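PDB 3MYR: hydrogenase (NiFe) small subunit HydA, which probably catalyses, with its large-subunit partner, the oxidation of hydrogen by an electron acceptor, its own part being to carry electrons through three iron-sulfur clusters. Local coordinates for residues Ser20-Arg23 against Thr28-Asp31; His103-Ile108 against Ala159-Phe164; Gly111-Ala114 against Leu119-Ala122; Ile142-Cys147 against Met152-Val157. One frame throughout, in Å; residues are numbered along the deposited sequence.

Contact 1: residues Ser20-Arg23 against Thr28-Asp31; sequences SLTR and TLED
Two consecutive helices of the N-terminal, flavodoxin-like part of the small subunit, 16-23 and 29-36, meet here across a short connecting loop, with Leu29 reaching from the first turn of the second helix to Leu21 and Thr22 near the end of the first. The two methyls of Leu29 divide the work. CD2 touches Leu21 CD2 at 4.0 Å, the two leucine side chains crossing at about a right angle, while Leu29 CD1 lies 4.1 Å from Thr22 CG2. Thr22 can offer that methyl because its hydroxyl is turned between the backbone N and the carbonyl carbon (chi1 75°), where OG1 bonds back to Glu19 O within the helix. Beside this apolar patch a water joins the two backbones: it lies 2.8 Å from Leu21 O and accepts from Leu29 N at 2.9 Å, so a first-turn N-H that lacks a helical partner is satisfied. Thr28 caps the same helix, its OG1 accepting from Asp31 N at 3.1 Å in a nearly straight bond (166°). The large subunit grips both sides: its Gln198 and Arg199 bond to Thr22 O, and its Arg199 and Arg154 form salt bridges with Glu30 and Asp31 respectively. The result is a pair of consecutive helices joined by a short loop, the second with a threonine N-cap, set at the heterodimer interface; the first helix also carries the proximal-cluster ligand Cys17.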
loop_
_atom_site.group_PDB
_atom_site.type_symbol
_atom_site.label_atom_id
_atom_site.label_comp_id
_atom_site.label_asym_id
_atom_site.label_seq_id
_atom_site.Cartn_x
_atom_site.Cartn_y
_atom_site.Cartn_z
ATOM N N SER A 20 -4.773 6.524 -5.664
ATOM C CA SER A 20 -6.042 7.042 -6.172
ATOM C C SER A 20 -5.805 7.646 -7.584
ATOM O O SER A 20 -6.523 7.367 -8.558
ATOM C CB SER A 20 -6.593 8.137 -5.241
ATOM O OG SER A 20 -7.828 8.576 -5.753
ATOM N N LEU A 21 -4.793 8.493 -7.694
ATOM C CA LEU A 21 -4.415 9.091 -8.987
ATOM C C LEU A 21 -4.265 8.022 -10.086
ATOM O O LEU A 21 -4.680 8.237 -11.217
ATOM C CB LEU A 21 -3.059 9.827 -8.845
ATOM C CG LEU A 21 -2.406 10.361 -10.143
ATOM C CD1 LEU A 21 -3.231 11.431 -10.868
ATOM C CD2 LEU A 21 -0.941 10.855 -9.856
ATOM N N THR A 22 -3.619 6.892 -9.771
ATOM C CA THR A 22 -3.480 5.797 -10.794
ATOM C C THR A 22 -4.808 5.134 -11.121
ATOM O O THR A 22 -4.931 4.508 -12.169
ATOM C CB THR A 22 -2.511 4.625 -10.371
ATOM O OG1 THR A 22 -3.181 3.820 -9.389
ATOM C CG2 THR A 22 -1.197 5.147 -9.804
ATOM N N ARG A 23 -5.825 5.317 -10.269
ATOM C CA ARG A 23 -7.142 4.740 -10.617
ATOM C C ARG A 23 -7.925 5.494 -11.682
ATOM O O ARG A 23 -8.882 4.934 -12.254
ATOM C CB ARG A 23 -8.065 4.562 -9.380
ATOM C CG ARG A 23 -7.436 3.702 -8.254
ATOM C CD ARG A 23 -7.111 2.233 -8.663
ATOM N NE ARG A 23 -6.705 1.591 -7.399
ATOM C CZ ARG A 23 -5.499 1.552 -6.876
ATOM N NH1 ARG A 23 -4.389 1.802 -7.611
ATOM N NH2 ARG A 23 -5.400 1.182 -5.593
ATOM N N THR A 28 -6.059 9.403 -18.038
ATOM C CA THR A 28 -5.320 8.461 -17.199
ATOM C C THR A 28 -3.943 9.063 -16.834
ATOM O O THR A 28 -3.428 9.932 -17.553
ATOM C CB THR A 28 -5.063 7.149 -17.937
ATOM O OG1 THR A 28 -4.247 7.448 -19.089
ATOM C CG2 THR A 28 -6.412 6.459 -18.415
ATOM N N LEU A 29 -3.310 8.553 -15.776
ATOM C CA LEU A 29 -1.958 8.971 -15.397
ATOM C C LEU A 29 -0.936 8.796 -16.558
ATOM O O LEU A 29 -0.177 9.704 -16.924
ATOM C CB LEU A 29 -1.556 8.031 -14.251
ATOM C CG LEU A 29 -0.407 8.501 -13.357
ATOM C CD1 LEU A 29 0.503 7.460 -12.773
ATOM C CD2 LEU A 29 0.150 9.903 -13.562
ATOM N N GLU A 30 -0.993 7.667 -17.242
ATOM C CA GLU A 30 -0.113 7.507 -18.395
ATOM C C GLU A 30 -0.363 8.507 -19.550
ATOM O O GLU A 30 0.610 9.056 -20.087
ATOM C CB GLU A 30 -0.011 6.060 -18.889
ATOM C CG GLU A 30 -1.285 5.385 -19.451
ATOM C CD GLU A 30 -2.266 4.832 -18.343
ATOM O OE1 GLU A 30 -3.175 4.042 -18.694
ATOM O OE2 GLU A 30 -2.156 5.203 -17.140
ATOM N N ASP A 31 -1.617 8.802 -19.905
ATOM C CA ASP A 31 -1.834 9.869 -20.845
ATOM C C ASP A 31 -1.362 11.243 -20.353
ATOM O O ASP A 31 -0.763 12.028 -21.129
ATOM C CB ASP A 31 -3.280 9.920 -21.338
ATOM C CG ASP A 31 -3.654 8.683 -22.190
ATOM O OD1 ASP A 31 -4.835 8.306 -22.103
ATOM O OD2 ASP A 31 -2.779 8.072 -22.898
HETATM O O HOH W 1 -4.903 7.204 -13.801
#

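Contact 2: residues His103-Ile108 against Ala159-Phe164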
loop_
_atom_site.group_PDB
_atom_site.type_symbol
_atom_site.label_atom_id
_atom_site.label_comp_id
_atom_site.label_asym_id
_atom_site.label_seq_id
_atom_site.Cartn_x
_atom_site.Cartn_y
_atom_site.Cartn_z
ATOM N N HIS A 103 9.413 28.768 -5.741
ATOM C CA HIS A 103 9.224 29.259 -7.115
ATOM C C HIS A 103 8.185 28.514 -7.922
ATOM O O HIS A 103 8.223 28.585 -9.149
ATOM C CB HIS A 103 10.594 29.206 -7.825
ATOM C CG HIS A 103 11.614 30.115 -7.184
ATOM N ND1 HIS A 103 11.428 31.491 -7.095
ATOM C CD2 HIS A 103 12.752 29.840 -6.495
ATOM C CE1 HIS A 103 12.439 32.026 -6.423
ATOM N NE2 HIS A 103 13.271 31.049 -6.076
ATOM N N ALA A 104 7.264 27.795 -7.253
ATOM C CA ALA A 104 6.146 27.140 -7.973
ATOM C C ALA A 104 5.164 28.171 -8.541
ATOM O O ALA A 104 4.980 29.211 -7.914
ATOM C CB ALA A 104 5.386 26.157 -7.032
ATOM N N ALA A 105 4.499 27.872 -9.666
ATOM C CA ALA A 105 3.324 28.620 -10.057
ATOM C C ALA A 105 2.176 28.417 -9.019
ATOM O O ALA A 105 1.458 29.356 -8.672
ATOM C CB ALA A 105 2.817 28.146 -11.494
ATOM N N ALA A 106 1.968 27.172 -8.567
ATOM C CA ALA A 106 0.840 26.878 -7.663
ATOM C C ALA A 106 1.158 25.574 -6.965
ATOM O O ALA A 106 2.071 24.843 -7.387
ATOM C CB ALA A 106 -0.471 26.774 -8.450
ATOM N N VAL A 107 0.423 25.288 -5.902
ATOM C CA VAL A 107 0.591 24.073 -5.107
ATOM C C VAL A 107 -0.804 23.432 -4.917
ATOM O O VAL A 107 -1.772 24.096 -4.536
ATOM C CB VAL A 107 1.148 24.401 -3.672
ATOM C CG1 VAL A 107 1.474 23.123 -2.905
ATOM C CG2 VAL A 107 2.390 25.274 -3.769
ATOM N N ILE A 108 -0.893 22.137 -5.158
ATOM C CA ILE A 108 -2.104 21.412 -4.841
ATOM C C ILE A 108 -1.787 20.520 -3.695
ATOM O O ILE A 108 -0.839 19.724 -3.755
ATOM C CB ILE A 108 -2.495 20.500 -6.014
ATOM C CG1 ILE A 108 -2.818 21.363 -7.232
ATOM C CG2 ILE A 108 -3.689 19.607 -5.628
ATOM C CD1 ILE A 108 -3.120 20.491 -8.502
ATOM N N ALA A 159 -6.887 18.515 -14.908
ATOM C CA ALA A 159 -7.305 18.792 -16.294
ATOM C C ALA A 159 -7.901 20.217 -16.384
ATOM O O ALA A 159 -7.744 20.877 -17.379
ATOM C CB ALA A 159 -8.374 17.785 -16.750
ATOM N N HIS A 160 -8.641 20.644 -15.350
ATOM C CA HIS A 160 -9.180 22.000 -15.332
ATOM C C HIS A 160 -8.031 23.030 -15.522
ATOM O O HIS A 160 -8.116 23.962 -16.341
ATOM C CB HIS A 160 -9.868 22.223 -13.999
ATOM C CG HIS A 160 -10.680 23.480 -13.932
ATOM N ND1 HIS A 160 -10.132 24.739 -14.107
ATOM C CD2 HIS A 160 -11.971 23.677 -13.573
ATOM C CE1 HIS A 160 -11.095 25.641 -14.035
ATOM N NE2 HIS A 160 -12.212 25.028 -13.676
ATOM N N TYR A 161 -7.026 22.902 -14.667
ATOM C CA TYR A 161 -5.896 23.800 -14.632
ATOM C C TYR A 161 -5.149 23.806 -15.963
ATOM O O TYR A 161 -4.883 24.844 -16.515
ATOM C CB TYR A 161 -5.007 23.350 -13.490
ATOM C CG TYR A 161 -3.755 24.139 -13.339
ATOM C CD1 TYR A 161 -2.512 23.572 -13.611
ATOM C CD2 TYR A 161 -3.802 25.454 -12.877
ATOM C CE1 TYR A 161 -1.338 24.327 -13.449
ATOM C CE2 TYR A 161 -2.648 26.217 -12.744
ATOM C CZ TYR A 161 -1.415 25.641 -13.006
ATOM O OH TYR A 161 -0.277 26.400 -12.818
ATOM N N LEU A 162 -4.874 22.643 -16.520
ATOM C CA LEU A 162 -4.160 22.539 -17.803
ATOM C C LEU A 162 -5.000 22.972 -19.020
ATOM O O LEU A 162 -4.492 23.636 -19.929
ATOM C CB LEU A 162 -3.810 21.072 -18.074
ATOM C CG LEU A 162 -2.504 20.416 -17.594
ATOM C CD1 LEU A 162 -1.635 21.143 -16.584
ATOM C CD2 LEU A 162 -2.647 18.895 -17.368
ATOM N N VAL A 163 -6.248 22.512 -19.110
ATOM C CA VAL A 163 -7.064 22.826 -20.302
ATOM C C VAL A 163 -7.598 24.273 -20.317
ATOM O O VAL A 163 -7.609 24.925 -21.377
ATOM C CB VAL A 163 -8.199 21.826 -20.470
ATOM C CG1 VAL A 163 -9.188 22.251 -21.593
ATOM C CG2 VAL A 163 -7.623 20.419 -20.709
ATOM N N PHE A 164 -8.003 24.784 -19.158
ATOM C CA PHE A 164 -8.646 26.083 -19.078
ATOM C C PHE A 164 -7.725 27.156 -18.592
ATOM O O PHE A 164 -8.081 28.300 -18.663
ATOM C CB PHE A 164 -9.946 25.993 -18.252
ATOM C CG PHE A 164 -10.952 25.173 -18.955
ATOM C CD1 PHE A 164 -11.496 25.646 -20.151
ATOM C CD2 PHE A 164 -11.221 23.877 -18.557
ATOM C CE1 PHE A 164 -12.404 24.846 -20.917
ATOM C CE2 PHE A 164 -12.097 23.067 -19.318
ATOM C CZ PHE A 164 -12.699 23.579 -20.495
#
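Tyr161 is the residue of helix 151-164 that bridges to the start of strand 106-110, and it does so with its phenol oxygen. Along 159-164 the chain is regular helix: Ala159 O accepts from Val163 N, and His160 O from Phe164 N at 2.9 Å. At Tyr161 the ring leaves the helix toward the sheet, CG lying anti to the backbone N (chi1 178°), which extends the phenol across a gap of 10.2 Å between Tyr161 CA and Ala106 CA. Its hydroxyl oxygen ends against two methyl groups, Ala105 CB at 3.8 Å and, more loosely, Ala106 CB at 4.4 Å. The meeting is van der Waals contact of an oxygen with methyls. Beyond it, Leu162 packs on Ile37. On the strand side, Ala105 and Ala106 are held by backbone bonds to Tyr68 and Val70, and Val107 by bonds to the chain around strand 141-144. A helix laid over one face of a largely parallel sheet, touching the start of strand 106-110 near its own C-terminal end, is the layered alpha/beta arrangement of the flavodoxin-like fold.

Contact 3: residues Gly111-Ala114 against Leu119-Ala122; sequences GTCA and LPQA. With SF4 (iron/sulfur cluster), chain I.
Cys113 places its sulfur between the proximal [4Fe-4S] cluster and the start of helix 118-121, overlapping the ring of Pro120 at its CD corner. On the cluster side SG binds the iron FE3 at 2.2 Å. On the protein side the same sulfur accepts a hydrogen bond from Leu119 N, 3.5 Å away and fairly straight at 159°, a length usual for a thiolate acceptor. Pro120 CD closes in on SG at 3.6 Å, and the Cys113 CB to Pro120 CD distance of 4.3 Å continues the apolar contact along the side chain. With SG anti to the carbonyl carbon (chi1 -59°), the sulfur is swung to the N-terminal side of its own helix, where the cluster lies. An N-H directed at a ligating sulfur would be expected to draw off some of its negative charge and so to raise the cluster's potential, though by how much cannot be said from geometry. The Leu119 side chain itself leads off toward Trp256 and Ile41 of the large subunit.

Just before the cysteine, the chain hugs the cluster: Thr112 N is 3.3 Å from the sulfide S4, and Gly111, at phi 94°, brings its CA to 3.7 Å from the same S4. Thr112 OG1 bonds to Cys250 O and Gly146 N. Helix 111-116 follows directly from the end of strand 106-110, beside strand 141-144, while helix 118-121, only weakly bonded over 119-121, lies between it, strand 129-130 and the large subunit.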
loop_
_atom_site.group_PDB
_atom_site.type_symbol
_atom_site.label_atom_id
_atom_site.label_comp_id
_atom_site.label_asym_id
_atom_site.label_seq_id
_atom_site.Cartn_x
_atom_site.Cartn_y
_atom_site.Cartn_z
ATOM N N GLY A 111 -5.403 15.225 -0.756
ATOM C CA GLY A 111 -5.636 14.380 0.440
ATOM C C GLY A 111 -5.877 15.272 1.663
ATOM O O GLY A 111 -5.323 16.392 1.779
ATOM N N THR A 112 -6.682 14.779 2.572
ATOM C CA THR A 112 -6.972 15.474 3.806
ATOM C C THR A 112 -5.707 15.723 4.697
ATOM O O THR A 112 -5.657 16.718 5.408
ATOM C CB THR A 112 -8.067 14.696 4.607
ATOM O OG1 THR A 112 -9.226 14.616 3.791
ATOM C CG2 THR A 112 -8.471 15.433 5.935
ATOM N N CYS A 113 -4.706 14.843 4.647
ATOM C CA CYS A 113 -3.513 15.114 5.471
ATOM C C CYS A 113 -2.777 16.379 5.015
ATOM O O CYS A 113 -2.453 17.275 5.816
ATOM C CB CYS A 113 -2.555 13.919 5.414
ATOM S SG CYS A 113 -3.273 12.311 5.991
ATOM N N ALA A 114 -2.486 16.474 3.724
ATOM C CA ALA A 114 -1.825 17.673 3.202
ATOM C C ALA A 114 -2.724 18.901 3.336
ATOM O O ALA A 114 -2.255 19.976 3.668
ATOM C CB ALA A 114 -1.422 17.458 1.739
ATOM N N LEU A 119 -4.491 12.445 9.318
ATOM C CA LEU A 119 -4.304 11.449 10.321
ATOM C C LEU A 119 -3.126 11.747 11.227
ATOM O O LEU A 119 -3.263 11.641 12.419
ATOM C CB LEU A 119 -4.130 10.104 9.662
ATOM C CG LEU A 119 -4.300 8.826 10.411
ATOM C CD1 LEU A 119 -3.585 7.594 9.861
ATOM C CD2 LEU A 119 -4.883 8.835 11.804
ATOM N N PRO A 120 -1.945 12.055 10.662
ATOM C CA PRO A 120 -0.798 12.366 11.564
ATOM C C PRO A 120 -1.105 13.516 12.557
ATOM O O PRO A 120 -0.562 13.576 13.678
ATOM C CB PRO A 120 0.321 12.824 10.590
ATOM C CG PRO A 120 -0.036 12.089 9.239
ATOM C CD PRO A 120 -1.627 12.249 9.235
ATOM N N GLN A 121 -2.047 14.357 12.189
ATOM C CA GLN A 121 -2.425 15.480 13.033
ATOM C C GLN A 121 -3.555 15.169 14.025
ATOM O O GLN A 121 -3.803 15.965 14.946
ATOM C CB GLN A 121 -2.786 16.694 12.179
ATOM C CG GLN A 121 -2.835 17.961 12.997
ATOM C CD GLN A 121 -4.093 18.747 12.814
ATOM O OE1 GLN A 121 -3.972 19.919 12.475
ATOM N NE2 GLN A 121 -5.280 18.095 12.791
ATOM N N ALA A 122 -4.195 13.998 13.905
ATOM C CA ALA A 122 -5.255 13.656 14.823
ATOM C C ALA A 122 -4.654 13.539 16.258
ATOM O O ALA A 122 -3.468 13.152 16.441
ATOM C CB ALA A 122 -5.891 12.294 14.380
HETATM FE FE1 SF4 I . -5.765 9.530 3.544
HETATM FE FE2 SF4 I . -4.247 10.499 1.412
HETATM FE FE3 SF4 I . -3.621 11.190 4.078
HETATM FE FE4 SF4 I . -3.375 8.477 2.849
HETATM S S1 SF4 I . -2.096 10.498 2.419
HETATM S S2 SF4 I . -3.983 9.130 4.910
HETATM S S3 SF4 I . -5.324 8.439 1.667
HETATM S S4 SF4 I . -5.522 11.700 2.971
#

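Contact 4: residues Ile142-Cys147 against Met152-Val157. With SF4 (iron/sulfur cluster), chain I.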
loop_
_atom_site.group_PDB
_atom_site.type_symbol
_atom_site.label_atom_id
_atom_site.label_comp_id
_atom_site.label_asym_id
_atom_site.label_seq_id
_atom_site.Cartn_x
_atom_site.Cartn_y
_atom_site.Cartn_z
ATOM N N ILE A 142 -4.301 24.918 -3.682
ATOM C CA ILE A 142 -5.649 24.377 -3.929
ATOM C C ILE A 142 -5.756 23.130 -3.070
ATOM O O ILE A 142 -4.913 22.261 -3.190
ATOM C CB ILE A 142 -5.810 23.924 -5.393
ATOM C CG1 ILE A 142 -5.677 25.101 -6.344
ATOM C CG2 ILE A 142 -7.184 23.289 -5.626
ATOM C CD1 ILE A 142 -5.498 24.501 -7.781
ATOM N N ASN A 143 -6.769 23.017 -2.220
ATOM C CA ASN A 143 -6.942 21.818 -1.384
ATOM C C ASN A 143 -7.863 20.833 -2.045
ATOM O O ASN A 143 -8.970 21.203 -2.458
ATOM C CB ASN A 143 -7.555 22.252 -0.068
ATOM C CG ASN A 143 -6.527 22.988 0.807
ATOM O OD1 ASN A 143 -5.340 22.687 0.709
ATOM N ND2 ASN A 143 -6.961 23.945 1.597
ATOM N N VAL A 144 -7.422 19.588 -2.184
ATOM C CA VAL A 144 -8.218 18.574 -2.829
ATOM C C VAL A 144 -8.298 17.414 -1.810
ATOM O O VAL A 144 -7.549 16.438 -1.898
ATOM C CB VAL A 144 -7.583 18.126 -4.209
ATOM C CG1 VAL A 144 -8.472 16.982 -4.933
ATOM C CG2 VAL A 144 -7.448 19.352 -5.166
ATOM N N PRO A 145 -9.187 17.529 -0.815
ATOM C CA PRO A 145 -9.158 16.613 0.356
ATOM C C PRO A 145 -9.999 15.355 0.112
ATOM O O PRO A 145 -10.577 15.205 -0.996
ATOM C CB PRO A 145 -9.759 17.433 1.451
ATOM C CG PRO A 145 -10.687 18.375 0.762
ATOM C CD PRO A 145 -9.951 18.747 -0.549
ATOM N N GLY A 146 -10.142 14.511 1.126
ATOM C CA GLY A 146 -10.624 13.122 0.910
ATOM C C GLY A 146 -9.513 12.172 1.327
ATOM O O GLY A 146 -8.361 12.532 1.284
ATOM N N CYS A 147 -9.842 10.946 1.705
ATOM C CA CYS A 147 -8.843 10.056 2.286
ATOM C C CYS A 147 -9.028 8.674 1.620
ATOM O O CYS A 147 -9.663 7.754 2.179
ATOM C CB CYS A 147 -9.088 10.006 3.817
ATOM S SG CYS A 147 -7.712 9.193 4.649
ATOM N N MET A 152 -11.045 10.591 -10.118
ATOM C CA MET A 152 -11.335 11.554 -11.181
ATOM C C MET A 152 -11.589 12.961 -10.682
ATOM O O MET A 152 -11.584 13.886 -11.484
ATOM C CB MET A 152 -12.443 11.056 -12.086
ATOM C CG MET A 152 -11.716 10.091 -13.085
ATOM S SD MET A 152 -12.641 9.851 -14.535
ATOM C CE MET A 152 -14.028 8.860 -13.936
ATOM N N VAL A 153 -11.596 13.157 -9.348
ATOM C CA VAL A 153 -11.477 14.531 -8.810
ATOM C C VAL A 153 -10.050 14.999 -8.907
ATOM O O VAL A 153 -9.784 16.149 -9.282
ATOM C CB VAL A 153 -12.009 14.619 -7.367
ATOM C CG1 VAL A 153 -11.602 15.950 -6.709
ATOM C CG2 VAL A 153 -13.529 14.427 -7.381
ATOM N N ILE A 154 -9.100 14.153 -8.522
ATOM C CA ILE A 154 -7.675 14.535 -8.672
ATOM C C ILE A 154 -7.349 14.898 -10.127
ATOM O O ILE A 154 -6.841 15.960 -10.385
ATOM C CB ILE A 154 -6.737 13.468 -8.164
ATOM C CG1 ILE A 154 -7.127 13.113 -6.724
ATOM C CG2 ILE A 154 -5.247 13.944 -8.177
ATOM C CD1 ILE A 154 -6.402 11.840 -6.221
ATOM N N THR A 155 -7.652 14.028 -11.084
ATOM C CA THR A 155 -7.276 14.352 -12.453
ATOM C C THR A 155 -8.210 15.452 -13.018
ATOM O O THR A 155 -7.823 16.159 -13.906
ATOM C CB THR A 155 -7.335 13.085 -13.366
ATOM O OG1 THR A 155 -8.626 12.466 -13.217
ATOM C CG2 THR A 155 -6.314 12.049 -12.917
ATOM N N GLY A 156 -9.449 15.514 -12.560
ATOM C CA GLY A 156 -10.373 16.608 -12.881
ATOM C C GLY A 156 -9.828 18.018 -12.573
ATOM O O GLY A 156 -9.944 18.939 -13.390
ATOM N N VAL A 157 -9.232 18.164 -11.404
ATOM C CA VAL A 157 -8.626 19.408 -11.001
ATOM C C VAL A 157 -7.427 19.671 -11.877
ATOM O O VAL A 157 -7.227 20.795 -12.353
ATOM C CB VAL A 157 -8.154 19.317 -9.543
ATOM C CG1 VAL A 157 -7.289 20.574 -9.155
ATOM C CG2 VAL A 157 -9.383 19.330 -8.607
HETATM FE FE1 SF4 I . -5.765 9.530 3.544
HETATM FE FE2 SF4 I . -4.247 10.499 1.412
HETATM FE FE3 SF4 I . -3.621 11.190 4.078
HETATM FE FE4 SF4 I . -3.375 8.477 2.849
HETATM S S1 SF4 I . -2.096 10.498 2.419
HETATM S S2 SF4 I . -3.983 9.130 4.910
HETATM S S3 SF4 I . -5.324 8.439 1.667
HETATM S S4 SF4 I . -5.522 11.700 2.971
#
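Val144 is the centre of this contact, its two methyls sharing out the residues of helix 151-164 packed against the strand. CG1 meets Val153 CG1 at 3.7 Å and reaches Ile154 CG1 more loosely at 4.5 Å. The other methyl, CG2, packs on Val157 CG2 at 3.9 Å. This division follows from the rotamer: CG1 stands anti to the backbone N (chi1 180°), so the two branches spread along the helix and span one turn of it, from Val153 to Val157. In both valine pairs the side chains slide past each other in opposite directions. Two residues earlier on the strand, Ile142 adds a looser touch, its CG2 lying 4.5 Å from Val157 CG1.

In the next shell, Phe179 and Tyr180 of helix 177-180 cover Val153, with Phe179 also on Val157 and Tyr180 on Val144, while Ile108 flanks Val144 from the neighbouring strand. The strand and helix segments run nearly antiparallel, at 160°, their axes 10.2 Å apart at closest approach. Past Val144 the chain leaves the sheet for the proximal cluster: Gly146 O comes within 3.4 Å of the sulfide S4, and Cys147 SG binds the iron FE1 at 2.3 Å. Cys147 O is held in turn by Arg59 and Lys211 of the large subunit. A parallel strand that runs into a ligand-bearing loop and returns as a helix packed on the sheet is the beta-loop-alpha unit of a flavodoxin-like fold, here with a cluster cysteine in the loop after the strand's C-terminal end.

How the contacts relate
From the N terminus, contact 1 comes first and closes a short loop between helices 16-23 and 29-36. Contact 2 then opens at the start of strand 106-110 and closes only at the end of helix 151-164, and within that long span lie contacts 3 and 4, each a short loop of its own, one after the other. Contacts 2 and 4 share helix 151-164 and reach adjoining strands of the sheet. Contacts 3 and 4 both supply cysteines to the same [4Fe-4S] cluster and are joined by backbone and threonine bonds. Contact 1 docks on contact 4, where Ser20 and Leu21 touch Ile154 and Thr155, linking helix 16-23 to helix 151-164.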